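Local coordinates for protein transketolase (Campylobacter jejuni, PDB 3L84) that belongs to the transketolase family of thiamine diphosphate-binding enzymes and forms a dimer of two identical subunits, at residues Ser411-Phe414 with Phe415-Glu419. Sequence-based numbering, arbitrary orientation.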
loop_
_atom_site.group_PDB
_atom_site.type_symbol
_atom_site.label_atom_id
_atom_site.label_comp_id
_atom_site.label_asym_id
_atom_site.label_seq_id
_atom_site.Cartn_x
_atom_site.Cartn_y
_atom_site.Cartn_z
ATOM N N SER A 411 0.666 -8.147 13.708
ATOM C CA SER A 411 1.537 -7.743 12.595
ATOM C C SER A 411 2.294 -6.508 13.000
ATOM O O SER A 411 1.669 -5.567 13.499
ATOM C CB SER A 411 0.702 -7.382 11.351
ATOM O OG SER A 411 -0.072 -8.493 10.908
ATOM N N ALA A 412 3.607 -6.450 12.779
ATOM C CA ALA A 412 4.424 -5.324 13.212
ATOM C C ALA A 412 5.299 -4.788 12.117
ATOM O O ALA A 412 5.924 -5.544 11.365
ATOM C CB ALA A 412 5.266 -5.704 14.453
ATOM N N THR A 413 5.406 -3.463 12.072
ATOM C CA THR A 413 6.378 -2.764 11.238
ATOM C C THR A 413 6.500 -1.324 11.734
ATOM O O THR A 413 5.847 -0.926 12.727
ATOM C CB THR A 413 5.991 -2.825 9.725
ATOM O OG1 THR A 413 7.025 -2.218 8.937
ATOM C CG2 THR A 413 4.641 -2.148 9.420
ATOM N N PHE A 414 7.343 -0.546 11.097
ATOM C CA PHE A 414 7.357 0.884 11.375
ATOM C C PHE A 414 6.066 1.504 10.891
ATOM O O PHE A 414 5.491 1.113 9.846
ATOM C CB PHE A 414 8.486 1.585 10.600
ATOM C CG PHE A 414 9.907 1.258 11.045
ATOM C CD1 PHE A 414 10.219 0.940 12.345
ATOM C CD2 PHE A 414 10.957 1.321 10.114
ATOM C CE1 PHE A 414 11.531 0.667 12.727
ATOM C CE2 PHE A 414 12.265 1.057 10.522
ATOM C CZ PHE A 414 12.538 0.754 11.812
ATOM N N PHE A 415 5.612 2.549 11.578
ATOM C CA PHE A 415 4.361 3.201 11.197
ATOM C C PHE A 415 4.418 3.734 9.768
ATOM O O PHE A 415 3.410 3.706 9.061
ATOM C CB PHE A 415 4.059 4.325 12.209
ATOM C CG PHE A 415 2.657 4.906 12.163
ATOM C CD1 PHE A 415 1.550 4.145 11.806
ATOM C CD2 PHE A 415 2.454 6.218 12.570
ATOM C CE1 PHE A 415 0.268 4.696 11.855
ATOM C CE2 PHE A 415 1.181 6.750 12.630
ATOM C CZ PHE A 415 0.122 6.000 12.259
ATOM N N ILE A 416 5.568 4.207 9.282
ATOM C CA ILE A 416 5.587 4.692 7.917
ATOM C C ILE A 416 5.263 3.570 6.921
ATOM O O ILE A 416 4.627 3.805 5.877
ATOM C CB ILE A 416 6.949 5.336 7.590
ATOM C CG1 ILE A 416 6.935 5.983 6.211
ATOM C CG2 ILE A 416 8.098 4.357 7.701
ATOM C CD1 ILE A 416 5.809 7.025 6.016
ATOM N N PHE A 417 5.616 2.330 7.216
ATOM C CA PHE A 417 5.381 1.188 6.347
ATOM C C PHE A 417 4.043 0.532 6.568
ATOM O O PHE A 417 3.700 -0.443 5.875
ATOM C CB PHE A 417 6.569 0.194 6.374
ATOM C CG PHE A 417 7.844 0.823 6.065
ATOM C CD1 PHE A 417 7.918 1.833 5.085
ATOM C CD2 PHE A 417 8.976 0.497 6.778
ATOM C CE1 PHE A 417 9.124 2.493 4.795
ATOM C CE2 PHE A 417 10.193 1.177 6.484
ATOM C CZ PHE A 417 10.231 2.160 5.533
ATOM N N SER A 418 3.220 1.098 7.453
ATOM C CA SER A 418 1.800 0.755 7.475
ATOM C C SER A 418 1.195 0.951 6.083
ATOM O O SER A 418 0.254 0.257 5.701
ATOM C CB SER A 418 1.014 1.585 8.490
ATOM O OG SER A 418 0.978 2.951 8.150
ATOM N N GLU A 419 1.744 1.891 5.327
ATOM C CA GLU A 419 1.186 2.172 3.991
ATOM C C GLU A 419 1.366 0.999 3.054
ATOM O O GLU A 419 0.573 0.842 2.116
ATOM C CB GLU A 419 1.769 3.439 3.398
ATOM C CG GLU A 419 1.485 4.641 4.268
ATOM C CD GLU A 419 1.624 5.983 3.606
ATOM O OE1 GLU A 419 2.467 6.128 2.687
ATOM O OE2 GLU A 419 0.891 6.901 4.003
#
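Phe-417, just ahead of helix 418-431, turns back onto Thr-413 and Phe-414 at the end of the preceding strand. Its CB sits 3.5 Å from Thr-413 OG1, the hydroxyl swung anti to its own backbone N (chi1 -176°), and the side chains of Thr-413 and Phe-417 run roughly perpendicular. Farther out, Thr-413 OG1 lies at the ring edge, in its plane, 4.0 Å from Phe-417 CD2, which is also 4.0 Å from CD2 of Phe-414. At CE2 the ring comes nearest to the Phe-414 ring, 3.7 Å from Phe-414 CD2; the two phenylalanines extend alongside each other in the same direction. One face of the Phe-417 ring is covered over its centre by Ile-416 CG2, a methyl that also reaches Phe-414 CB. Pro-115 of the second subunit adds packing from across the dimer interface.

The bend is closed by Phe-417 N donating to Phe-414 O (2.9 Å), from above the carbonyl plane, with a weak bond from Ser-418 N to the same oxygen. Ser-418 OG binds Phe-415 O at 2.7 Å in the carbonyl plane, and that oxygen takes Ser-418 N as well. This is the strand-to-helix turn of a beta-alpha-beta unit, strand 408-414 to helix 418-431, in the parallel sheet of the pyrimidine binding domain.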